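Local atomic coordinates of 30-kDa cleavage and polyadenylation specificity factor 30 (Arabidopsis thaliana, PDB entry 5ZUU), a protein that recognises N6-methyladenosine in RNA through its YTH domain and, within the cleavage and polyadenylation specificity factor complex, takes part in pre-mRNA 3'-end formation. Residues 18-23 with 47-52; 38-43 with 88-93; 51-56 with 78-83; 58-63 with 72-77. One frame throughout, in Å; residues are numbered along the deposited sequence.

Contact 1 of 4, residues 18-23 with 47-52; sequences RYFVVK and AKLNEA. With nucleotides of chain F.
Leu-49 lays its CD2 methyl over one face of the Phe-20 ring, a CH-pi contact with the carbon 4.2 Å from the ring centroid and 17° off the ring normal. Ala-52 approaches the same ring obliquely, with CB 3.5 Å from Phe-20 CE1. That methyl also sits over one face of the Arg-18 guanidinium, whose edge is turned to Glu-51: NH1 of Arg-18 donates to OE2 of Glu-51 at 2.9 Å, with a weak second bond from NH2 to the same oxygen. Both bonds use OE2 alone and the planes stand 70° apart, so this is not a flat two-oxygen grip. A bend at chi2 (-82°) carries the Glu-51 carboxylate back toward the strand. The arrangement is helix-on-sheet packing in the YTH domain: strand 18-23 and helix 47-52 run nearly antiparallel, with axes 10.3 Å apart at closest approach. Farther out, Arg-18 NE forms a salt bridge with Glu-139 and NH1 a hydrogen bond with Ser-55 OG, fixing the guanidinium from several directions. At the other end of the strand, Lys-23 NZ reaches the RNA, donating to OP1 of U7 of chain F at 2.9 Å and to O3' of C6 of chain F at 3.2 Å.

Contact 2 of 4, residues 38-43 with 88-93; sequences VWATQR and GNWKHE
Val-38 and Gly-88 bring the two backbones to 6.6 Å, CA to CA, with Gly-88 at a positive phi (34°) where a side chain would run into Trp-90 CZ2. The Trp-90 indole, turned toward 38-40 with CG anti to the carbonyl carbon (chi1 -56°), fills the space between the segments. Its six-membered ring offers a face to the edge of Trp-39 in a T-shaped (edge-to-face) pair, centroids of the two six-membered rings 5.3 Å apart and planes at 72°. Val-38 CG1 meets Trp-90 CZ2 at 3.4 Å, and Ala-40 CB lies 3.5 Å from Trp-90 NE1, both approaching obliquely; the NE1 hydrogen itself goes to Asn-102 OD1. Trp-39 and Trp-90 both pack on the modified base of the RNA, and Ala-40 O accepts a hydrogen bond from its N6, an arrangement characteristic of the aromatic cage with which YTH domains read N6-methyladenosine. Replacing Trp-90 by alanine is likely to strip one aromatic wall from this cage and to leave Asn-102 OD1 without its indole donor. Around the pair, Trp-39 rests on Asn-29 and Ser-33 of helix 27-36 and on Val-22 of strand 17-24, while its backbone bonds to Phe-103 at the start of strand 103-114.

Contact 3 of 4, residues 51-56 with 78-83; sequences EAFDSV and TSRIGG
Phe-53 sets one face of its ring over the peptide link between Ser-79 and Arg-80, with Ser-79 C 3.7 Å and Arg-80 N 3.6 Å above the ring plane, both offset toward the rim. This is surface packing in the YTH domain, where the end of helix 46-55 meets the loop that leaves strand 70-77 on its way to strand 103-114. The ring gets there because its CG is anti to the backbone N (chi1 -172°), which sends it off the helix toward the loop. It also meets the start of the Arg-80 side chain: CB of Arg-80 lies 3.7 Å from CD2 of Phe-53. The guanidinium does not stack on this ring, since the two planes are 74° apart; the aliphatic part of the chain does the touching, and the charged end passes on to the next residue of the helix.

There the pairing with Asp-54 is a flat, side-on salt bridge. One nitrogen serves each oxygen on its syn lone pair, and both acceptors lie in the guanidinium plane, with carboxylate and guanidinium only 7° from coplanar. Such a two-point grip fixes the rotation of both groups, although it lies at an exposed surface about 15 Å from the nearest RNA atom. Ser-79 OG ties the loop to Ser-104 N of strand 103-114, while Ile-81 N bonds to Asn-50 OD1 of the same helix 46-55. In the ion pair itself, Arg-80 NE stands 2.9 Å from Asp-54 OD1 and Arg-80 NH1 stands 3.0 Å from Asp-54 OD2.

Contact 4 of 4, residues 58-63 with 72-77; sequences NVILIF and QGCAKM
Ile-60 and Ile-62 meet Cys-74 on one face of the sheet: CB of Cys-74 lies 3.9 Å from CG2 of Ile-60 and 4.1 Å from CG1 of Ile-62. The CG2 branch of Ile-60 is the one anti to the backbone N, and it is this branch that turns to the cysteine. Leu-61 and Ala-75 point to the opposite face, and near the end of the ladder Val-59 CB packs 4.0 Å from Met-77 CB. The backbones form an antiparallel hairpin in the central sheet of the YTH domain, with Ile-60/Lys-76 and Ile-62/Cys-74 as non-hydrogen-bonded pairs and Leu-61/Ala-75 as a hydrogen-bonded one. Leu-61 N reaches Ala-75 O at 2.8 Å, and the return bond runs from Ala-75 N to Leu-61 O at 2.9 Å. At the polar edge, Lys-76 extends its chain, bends at chi4 (87°) and places NZ 2.7 Å from Asn-58 OD1, tilted 31° from the carbonyl plane. Asn-58 ND2 in turn bonds to Asn-17 OD1, which helps to fix the amide's orientation. A methionine in place of Lys-76 would probably leave Asn-58 OD1 without this donor and its amide freer to turn. Cross-strand bonds thus take up the inward N and O groups, and strand 17-24 takes others of 58-63; Gly-73 N has no partner in the model, and the bond from the lysine amine to a neutral amide oxygen sits at the margin.

How the contacts relate
Helix 46-55 links contacts 1 and 3, which share Glu-51 and Ala-52 and whose centres lie 9 Å apart; Arg-18 CD also packs 3.8 Å from Val-56 CG1 across the two. Contact 4 joins the same sheet beside contact 1, its strand 58-63 bonded to 18-23 through Ile-60 N and Arg-18 O at 2.8 Å. Contact 2 is set about 16 Å, centre to centre, from contacts 1 and 4, yet Trp-39 touches both: its NE1 lies 3.4 Å from Val-22 CG1, and its CE2 3.7 Å from Phe-63 CE2. The sheet residues therefore back the modified-base pocket of contact 2, while contact 1 meets the RNA backbone through Lys-23.

Contact 1 of 4, residues 18-23 with 47-52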
# COMPACT_ATOMS: atom_id res chain seq x y z
N ARG A 18 3.30 -11.62 0.80
CA ARG A 18 1.82 -11.66 0.73
C ARG A 18 1.40 -10.28 0.39
O ARG A 18 2.14 -9.29 0.73
CB ARG A 18 1.22 -12.08 2.09
CG ARG A 18 1.55 -13.51 2.37
CD ARG A 18 1.23 -13.92 3.78
NE ARG A 18 -0.23 -13.99 3.98
CZ ARG A 18 -0.78 -14.32 5.15
NH1 ARG A 18 -0.03 -14.62 6.18
NH2 ARG A 18 -2.09 -14.39 5.28
N TYR A 19 0.21 -10.20 -0.20
CA TYR A 19 -0.33 -9.00 -0.81
C TYR A 19 -1.75 -8.77 -0.34
O TYR A 19 -2.58 -9.71 -0.39
CB TYR A 19 -0.40 -9.20 -2.38
CG TYR A 19 0.91 -9.52 -2.97
CD1 TYR A 19 1.42 -10.82 -2.94
CD2 TYR A 19 1.71 -8.52 -3.50
CE1 TYR A 19 2.68 -11.11 -3.47
CE2 TYR A 19 2.96 -8.80 -4.03
CZ TYR A 19 3.45 -10.08 -3.99
OH TYR A 19 4.69 -10.34 -4.48
N PHE A 20 -2.04 -7.51 0.07
CA PHE A 20 -3.36 -7.10 0.55
C PHE A 20 -3.75 -5.83 -0.15
O PHE A 20 -2.92 -4.95 -0.31
CB PHE A 20 -3.37 -6.86 2.10
CG PHE A 20 -3.10 -8.09 2.91
CD1 PHE A 20 -1.83 -8.59 3.04
CD2 PHE A 20 -4.12 -8.75 3.56
CE1 PHE A 20 -1.60 -9.77 3.76
CE2 PHE A 20 -3.90 -9.91 4.28
CZ PHE A 20 -2.63 -10.42 4.37
N VAL A 21 -5.01 -5.73 -0.59
CA VAL A 21 -5.56 -4.47 -1.05
C VAL A 21 -5.98 -3.64 0.16
O VAL A 21 -6.65 -4.15 1.05
CB VAL A 21 -6.77 -4.64 -1.97
CG1 VAL A 21 -7.41 -3.28 -2.33
CG2 VAL A 21 -6.36 -5.37 -3.24
N VAL A 22 -5.53 -2.40 0.21
CA VAL A 22 -5.83 -1.48 1.26
C VAL A 22 -6.67 -0.38 0.63
O VAL A 22 -6.33 0.11 -0.45
CB VAL A 22 -4.54 -0.88 1.84
CG1 VAL A 22 -4.85 0.35 2.70
CG2 VAL A 22 -3.81 -1.94 2.61
N LYS A 23 -7.82 -0.08 1.25
CA LYS A 23 -8.76 0.94 0.74
C LYS A 23 -8.77 2.20 1.66
O LYS A 23 -8.62 2.09 2.88
CB LYS A 23 -10.16 0.35 0.60
CG LYS A 23 -10.25 -0.85 -0.38
CD LYS A 23 -9.96 -0.47 -1.83
CE LYS A 23 -10.89 0.56 -2.41
NZ LYS A 23 -10.94 0.48 -3.89
N ALA A 47 -5.27 -7.61 13.36
CA ALA A 47 -4.75 -8.91 13.65
C ALA A 47 -4.36 -9.63 12.36
O ALA A 47 -3.36 -10.41 12.31
CB ALA A 47 -5.80 -9.72 14.37
N LYS A 48 -5.14 -9.41 11.33
CA LYS A 48 -4.77 -10.02 10.09
C LYS A 48 -3.57 -9.43 9.39
O LYS A 48 -2.77 -10.20 8.87
CB LYS A 48 -5.94 -10.22 9.17
CG LYS A 48 -6.38 -9.19 8.19
CD LYS A 48 -7.16 -10.01 7.16
CE LYS A 48 -8.32 -9.26 6.66
NZ LYS A 48 -8.86 -10.03 5.52
N LEU A 49 -3.35 -8.12 9.49
CA LEU A 49 -2.11 -7.60 9.02
C LEU A 49 -0.99 -8.07 9.92
O LEU A 49 0.08 -8.32 9.39
CB LEU A 49 -2.08 -6.05 8.87
CG LEU A 49 -3.07 -5.52 7.86
CD1 LEU A 49 -2.92 -4.03 7.73
CD2 LEU A 49 -2.95 -6.18 6.48
N ASN A 50 -1.20 -8.22 11.23
CA ASN A 50 -0.08 -8.68 12.08
C ASN A 50 0.25 -10.15 11.80
O ASN A 50 1.42 -10.56 11.87
CB ASN A 50 -0.34 -8.44 13.59
CG ASN A 50 -0.00 -7.02 14.05
OD1 ASN A 50 0.68 -6.28 13.35
ND2 ASN A 50 -0.51 -6.63 15.22
N GLU A 51 -0.77 -10.95 11.49
CA GLU A 51 -0.53 -12.34 11.18
C GLU A 51 0.32 -12.42 9.91
O GLU A 51 1.20 -13.24 9.78
CB GLU A 51 -1.90 -13.07 11.04
CG GLU A 51 -1.87 -14.62 10.94
CD GLU A 51 -1.56 -15.17 9.51
OE1 GLU A 51 -1.10 -16.34 9.38
OE2 GLU A 51 -1.74 -14.45 8.50
N ALA A 52 0.01 -11.60 8.92
CA ALA A 52 0.80 -11.57 7.67
C ALA A 52 2.21 -11.05 7.97
O ALA A 52 3.19 -11.67 7.56
CB ALA A 52 0.09 -10.71 6.64
P C F 6 -14.28 -0.52 2.09
OP1 C F 6 -15.72 -0.63 1.87
OP2 C F 6 -13.57 -1.62 2.80
O5' C F 6 -13.54 -0.38 0.67
C5' C F 6 -14.29 0.01 -0.49
C4' C F 6 -14.31 -1.10 -1.51
O4' C F 6 -15.06 -2.23 -0.99
C3' C F 6 -14.97 -0.77 -2.84
O3' C F 6 -14.03 -0.11 -3.68
C2' C F 6 -15.35 -2.15 -3.33
O2' C F 6 -14.26 -2.85 -3.90
C1' C F 6 -15.82 -2.80 -2.03
N1 C F 6 -17.25 -2.61 -1.72
C2 C F 6 -18.20 -3.29 -2.48
O2 C F 6 -17.81 -3.98 -3.43
N3 C F 6 -19.51 -3.19 -2.17
C4 C F 6 -19.89 -2.46 -1.11
N4 C F 6 -21.19 -2.38 -0.85
C5 C F 6 -18.94 -1.76 -0.30
C6 C F 6 -17.65 -1.86 -0.64
P U F 7 -14.48 1.00 -4.71
OP1 U F 7 -13.27 1.56 -5.28
OP2 U F 7 -15.44 1.89 -4.13
O5' U F 7 -15.24 0.20 -5.85
C5' U F 7 -14.50 -0.69 -6.67
C4' U F 7 -15.44 -1.51 -7.51
O4' U F 7 -16.33 -2.28 -6.65
C3' U F 7 -16.37 -0.68 -8.38
O3' U F 7 -15.69 -0.46 -9.60
C2' U F 7 -17.55 -1.60 -8.57
O2' U F 7 -17.26 -2.65 -9.47
C1' U F 7 -17.64 -2.23 -7.19
N1 U F 7 -18.52 -1.55 -6.23
C2 U F 7 -19.88 -1.80 -6.29
O2 U F 7 -20.40 -2.45 -7.19
N3 U F 7 -20.61 -1.23 -5.28
C4 U F 7 -20.13 -0.49 -4.22
O4 U F 7 -20.92 -0.08 -3.37
C5 U F 7 -18.72 -0.26 -4.24
C6 U F 7 -17.98 -0.80 -5.21

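Contact 2 of 4, residues 38-43 with 88-93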
# COMPACT_ATOMS: atom_id res chain seq x y z
N VAL A 38 3.45 6.21 6.97
CA VAL A 38 2.61 5.74 8.05
C VAL A 38 1.23 5.41 7.55
O VAL A 38 0.75 6.06 6.66
CB VAL A 38 2.61 6.86 9.11
CG1 VAL A 38 1.26 7.39 9.48
CG2 VAL A 38 3.42 6.44 10.30
N TRP A 39 0.61 4.38 8.09
CA TRP A 39 -0.78 4.10 7.84
C TRP A 39 -1.45 3.65 9.13
O TRP A 39 -0.79 3.25 10.08
CB TRP A 39 -0.93 2.99 6.77
CG TRP A 39 -2.37 2.81 6.20
CD1 TRP A 39 -3.12 1.70 6.24
CD2 TRP A 39 -3.20 3.80 5.58
NE1 TRP A 39 -4.34 1.90 5.69
CE2 TRP A 39 -4.41 3.18 5.24
CE3 TRP A 39 -3.01 5.13 5.24
CZ2 TRP A 39 -5.45 3.86 4.56
CZ3 TRP A 39 -4.00 5.80 4.61
CH2 TRP A 39 -5.25 5.18 4.31
N ALA A 40 -2.78 3.68 9.12
CA ALA A 40 -3.58 3.04 10.14
C ALA A 40 -4.77 2.39 9.44
O ALA A 40 -5.37 3.02 8.57
CB ALA A 40 -4.05 4.05 11.22
N THR A 41 -5.17 1.19 9.88
CA THR A 41 -6.36 0.55 9.28
C THR A 41 -7.50 0.47 10.28
O THR A 41 -7.38 0.93 11.42
CB THR A 41 -6.00 -0.82 8.62
OG1 THR A 41 -7.12 -1.28 7.85
CG2 THR A 41 -5.60 -1.90 9.63
N GLN A 42 -8.62 -0.10 9.85
CA GLN A 42 -9.75 -0.34 10.74
C GLN A 42 -9.31 -1.31 11.80
O GLN A 42 -8.51 -2.20 11.51
CB GLN A 42 -10.90 -0.99 10.00
CG GLN A 42 -11.47 -0.09 8.95
CD GLN A 42 -12.51 -0.78 8.13
OE1 GLN A 42 -13.59 -0.93 8.61
NE2 GLN A 42 -12.18 -1.23 6.88
N ARG A 43 -9.83 -1.16 13.03
CA ARG A 43 -9.45 -2.04 14.18
C ARG A 43 -9.63 -3.52 13.93
O ARG A 43 -8.76 -4.33 14.21
CB ARG A 43 -10.17 -1.61 15.43
CG ARG A 43 -9.73 -0.18 15.83
CD ARG A 43 -10.11 0.24 17.23
NE ARG A 43 -9.47 -0.70 18.17
CZ ARG A 43 -9.75 -0.81 19.47
NH1 ARG A 43 -10.66 -0.03 20.05
NH2 ARG A 43 -9.11 -1.71 20.22
N GLY A 88 0.33 10.76 11.37
CA GLY A 88 -1.03 10.45 10.98
C GLY A 88 -2.08 10.93 11.95
O GLY A 88 -2.64 10.12 12.71
N ASN A 89 -2.34 12.24 11.98
CA ASN A 89 -3.67 12.67 12.34
C ASN A 89 -4.57 12.60 11.08
O ASN A 89 -4.44 13.39 10.15
CB ASN A 89 -3.70 14.02 13.05
CG ASN A 89 -4.88 14.11 14.01
OD1 ASN A 89 -6.02 14.21 13.56
ND2 ASN A 89 -4.61 13.98 15.32
N TRP A 90 -5.47 11.65 11.08
CA TRP A 90 -6.18 11.23 9.90
C TRP A 90 -7.47 12.01 9.84
O TRP A 90 -8.03 12.39 10.89
CB TRP A 90 -6.49 9.71 9.97
CG TRP A 90 -5.27 8.85 10.16
CD1 TRP A 90 -4.91 8.16 11.29
CD2 TRP A 90 -4.23 8.62 9.22
NE1 TRP A 90 -3.73 7.51 11.08
CE2 TRP A 90 -3.29 7.77 9.83
CE3 TRP A 90 -4.02 9.02 7.90
CZ2 TRP A 90 -2.13 7.34 9.18
CZ3 TRP A 90 -2.90 8.59 7.25
CH2 TRP A 90 -1.96 7.74 7.88
N LYS A 91 -7.95 12.25 8.64
CA LYS A 91 -9.30 12.74 8.44
C LYS A 91 -10.31 11.58 8.59
O LYS A 91 -10.06 10.51 8.08
CB LYS A 91 -9.38 13.38 7.06
CG LYS A 91 -10.77 13.70 6.53
CD LYS A 91 -10.72 14.03 5.04
CE LYS A 91 -12.11 14.30 4.47
NZ LYS A 91 -12.42 15.73 4.68
N HIS A 92 -11.41 11.78 9.31
CA HIS A 92 -12.62 10.92 9.19
C HIS A 92 -13.90 11.66 9.55
O HIS A 92 -13.82 12.66 10.23
CB HIS A 92 -12.48 9.61 10.00
CG HIS A 92 -12.25 9.78 11.47
ND1 HIS A 92 -11.29 10.62 11.99
CD2 HIS A 92 -12.83 9.16 12.53
CE1 HIS A 92 -11.31 10.54 13.31
NE2 HIS A 92 -12.24 9.67 13.66
N GLU A 93 -15.05 11.16 9.08
CA GLU A 93 -16.38 11.79 9.33
C GLU A 93 -17.04 11.40 10.69
O GLU A 93 -17.08 10.22 11.03
CB GLU A 93 -17.35 11.51 8.16
CG GLU A 93 -18.30 10.32 8.31
CD GLU A 93 -19.14 10.06 7.07
OE1 GLU A 93 -20.39 10.01 7.18
OE2 GLU A 93 -18.56 9.91 5.98

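Contact 3 of 4, residues 51-56 with 78-83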
# COMPACT_ATOMS: atom_id res chain seq x y z
N GLU A 51 -0.77 -10.95 11.49
CA GLU A 51 -0.53 -12.34 11.18
C GLU A 51 0.32 -12.42 9.91
O GLU A 51 1.20 -13.24 9.78
CB GLU A 51 -1.90 -13.07 11.04
CG GLU A 51 -1.87 -14.62 10.94
CD GLU A 51 -1.56 -15.17 9.51
OE1 GLU A 51 -1.10 -16.34 9.38
OE2 GLU A 51 -1.74 -14.45 8.50
N ALA A 52 0.01 -11.60 8.92
CA ALA A 52 0.80 -11.57 7.67
C ALA A 52 2.21 -11.05 7.97
O ALA A 52 3.19 -11.67 7.56
CB ALA A 52 0.09 -10.71 6.64
N PHE A 53 2.31 -9.97 8.75
CA PHE A 53 3.59 -9.42 9.06
C PHE A 53 4.47 -10.44 9.72
O PHE A 53 5.63 -10.53 9.38
CB PHE A 53 3.47 -8.17 9.97
CG PHE A 53 4.77 -7.44 10.18
CD1 PHE A 53 5.20 -6.50 9.26
CD2 PHE A 53 5.54 -7.68 11.33
CE1 PHE A 53 6.41 -5.82 9.47
CE2 PHE A 53 6.74 -7.00 11.56
CZ PHE A 53 7.16 -6.06 10.62
N ASP A 54 3.94 -11.26 10.63
CA ASP A 54 4.76 -12.26 11.29
C ASP A 54 5.13 -13.42 10.36
O ASP A 54 6.15 -14.07 10.61
CB ASP A 54 4.02 -12.87 12.52
CG ASP A 54 3.74 -11.87 13.60
OD1 ASP A 54 4.28 -10.73 13.60
OD2 ASP A 54 2.88 -12.23 14.43
N SER A 55 4.29 -13.74 9.38
CA SER A 55 4.43 -14.94 8.56
C SER A 55 5.49 -14.90 7.47
O SER A 55 6.00 -15.94 7.09
CB SER A 55 3.12 -15.27 7.84
OG SER A 55 2.79 -14.19 6.97
N VAL A 56 5.75 -13.72 6.89
CA VAL A 56 6.60 -13.62 5.68
C VAL A 56 7.48 -12.42 5.80
O VAL A 56 7.17 -11.53 6.57
CB VAL A 56 5.77 -13.47 4.35
CG1 VAL A 56 4.95 -14.69 4.06
CG2 VAL A 56 4.85 -12.27 4.41
N THR A 78 6.19 -1.96 7.27
CA THR A 78 7.51 -2.09 7.92
C THR A 78 7.52 -2.10 9.41
O THR A 78 8.59 -2.22 9.97
CB THR A 78 8.43 -0.97 7.48
OG1 THR A 78 7.77 0.25 7.67
CG2 THR A 78 8.68 -1.07 5.98
N SER A 79 6.38 -1.99 10.09
CA SER A 79 6.35 -2.36 11.49
C SER A 79 5.10 -3.18 11.79
O SER A 79 4.11 -3.10 11.08
CB SER A 79 6.45 -1.16 12.43
OG SER A 79 5.25 -0.41 12.37
N ARG A 80 5.19 -3.95 12.87
CA ARG A 80 4.08 -4.71 13.42
C ARG A 80 3.12 -3.70 14.08
O ARG A 80 3.55 -2.74 14.60
CB ARG A 80 4.61 -5.74 14.39
CG ARG A 80 3.51 -6.73 14.83
CD ARG A 80 4.14 -7.85 15.58
NE ARG A 80 3.28 -9.03 15.67
CZ ARG A 80 2.29 -9.24 16.56
NH1 ARG A 80 1.66 -10.42 16.54
NH2 ARG A 80 1.91 -8.32 17.46
N ILE A 81 1.81 -3.86 13.94
CA ILE A 81 0.86 -2.95 14.59
C ILE A 81 0.88 -3.21 16.12
O ILE A 81 0.72 -4.35 16.59
CB ILE A 81 -0.57 -3.13 14.08
CG1 ILE A 81 -0.67 -2.94 12.53
CG2 ILE A 81 -1.47 -2.14 14.78
CD1 ILE A 81 -2.00 -3.37 11.88
N GLY A 82 0.98 -2.14 16.88
CA GLY A 82 1.17 -2.18 18.32
C GLY A 82 2.46 -1.43 18.47
O GLY A 82 3.31 -1.47 17.59
N GLY A 83 2.63 -0.68 19.49
CA GLY A 83 3.93 0.03 19.57
C GLY A 83 3.72 1.44 19.03
O GLY A 83 3.00 1.66 18.04

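Contact 4 of 4, residues 58-63 with 72-77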
# COMPACT_ATOMS: atom_id res chain seq x y z
N ASN A 58 7.90 -9.90 3.63
CA ASN A 58 7.32 -8.70 3.07
C ASN A 58 5.82 -8.80 2.87
O ASN A 58 5.33 -9.71 2.19
CB ASN A 58 7.89 -8.45 1.68
CG ASN A 58 9.37 -8.34 1.68
OD1 ASN A 58 9.92 -7.37 2.15
ND2 ASN A 58 10.02 -9.27 1.05
N VAL A 59 5.11 -7.89 3.49
CA VAL A 59 3.73 -7.70 3.29
C VAL A 59 3.62 -6.47 2.44
O VAL A 59 4.10 -5.34 2.81
CB VAL A 59 3.01 -7.52 4.64
CG1 VAL A 59 1.53 -7.21 4.42
CG2 VAL A 59 3.17 -8.77 5.45
N ILE A 60 3.07 -6.71 1.26
CA ILE A 60 2.87 -5.68 0.27
C ILE A 60 1.41 -5.21 0.26
O ILE A 60 0.50 -6.01 0.04
CB ILE A 60 3.32 -6.17 -1.13
CG1 ILE A 60 4.77 -6.68 -1.06
CG2 ILE A 60 3.18 -5.02 -2.18
CD1 ILE A 60 5.76 -5.69 -0.48
N LEU A 61 1.22 -3.92 0.52
CA LEU A 61 -0.12 -3.27 0.59
C LEU A 61 -0.33 -2.47 -0.68
O LEU A 61 0.35 -1.49 -0.91
CB LEU A 61 -0.12 -2.32 1.78
CG LEU A 61 0.29 -2.98 3.12
CD1 LEU A 61 0.27 -1.97 4.21
CD2 LEU A 61 -0.67 -4.12 3.49
N ILE A 62 -1.29 -2.89 -1.49
CA ILE A 62 -1.66 -2.25 -2.71
C ILE A 62 -2.85 -1.35 -2.44
O ILE A 62 -3.96 -1.84 -2.22
CB ILE A 62 -2.01 -3.32 -3.77
CG1 ILE A 62 -0.79 -4.21 -4.03
CG2 ILE A 62 -2.50 -2.70 -5.07
CD1 ILE A 62 -1.06 -5.46 -4.91
N PHE A 63 -2.65 -0.03 -2.54
CA PHE A 63 -3.62 0.97 -2.15
C PHE A 63 -4.55 1.35 -3.23
O PHE A 63 -4.19 1.46 -4.37
CB PHE A 63 -2.96 2.28 -1.68
CG PHE A 63 -2.55 2.24 -0.26
CD1 PHE A 63 -1.59 1.30 0.16
CD2 PHE A 63 -3.11 3.12 0.68
CE1 PHE A 63 -1.17 1.25 1.49
CE2 PHE A 63 -2.71 3.06 2.01
CZ PHE A 63 -1.74 2.13 2.42
N GLN A 72 -3.40 3.23 -6.65
CA GLN A 72 -2.45 4.32 -6.56
C GLN A 72 -1.03 3.90 -6.19
O GLN A 72 -0.08 4.74 -6.13
CB GLN A 72 -2.92 5.35 -5.55
CG GLN A 72 -4.01 6.28 -5.99
CD GLN A 72 -5.41 5.66 -5.98
OE1 GLN A 72 -5.73 4.85 -5.13
NE2 GLN A 72 -6.22 6.04 -6.93
N GLY A 73 -0.79 2.64 -5.90
CA GLY A 73 0.59 2.21 -5.56
C GLY A 73 0.64 1.08 -4.59
O GLY A 73 -0.42 0.48 -4.27
N CYS A 74 1.85 0.79 -4.13
CA CYS A 74 2.11 -0.26 -3.21
C CYS A 74 3.22 0.15 -2.24
O CYS A 74 4.09 0.95 -2.57
CB CYS A 74 2.39 -1.60 -3.92
SG CYS A 74 3.91 -1.75 -4.84
N ALA A 75 3.06 -0.33 -1.00
CA ALA A 75 3.96 -0.09 0.14
C ALA A 75 4.26 -1.39 0.82
O ALA A 75 3.50 -2.33 0.71
CB ALA A 75 3.32 0.90 1.12
N LYS A 76 5.42 -1.47 1.44
CA LYS A 76 5.74 -2.53 2.32
C LYS A 76 5.32 -2.13 3.75
O LYS A 76 5.62 -1.02 4.19
CB LYS A 76 7.26 -2.76 2.32
CG LYS A 76 7.69 -3.86 3.25
CD LYS A 76 9.18 -3.98 3.18
CE LYS A 76 9.75 -4.48 4.46
NZ LYS A 76 9.75 -5.94 4.48
N MET A 77 4.63 -3.03 4.45
CA MET A 77 4.36 -2.86 5.88
C MET A 77 5.69 -2.99 6.61
O MET A 77 6.30 -4.02 6.54
CB MET A 77 3.39 -3.93 6.32
CG MET A 77 2.90 -3.83 7.74
SD MET A 77 1.73 -5.14 8.08
CE MET A 77 1.44 -4.82 9.83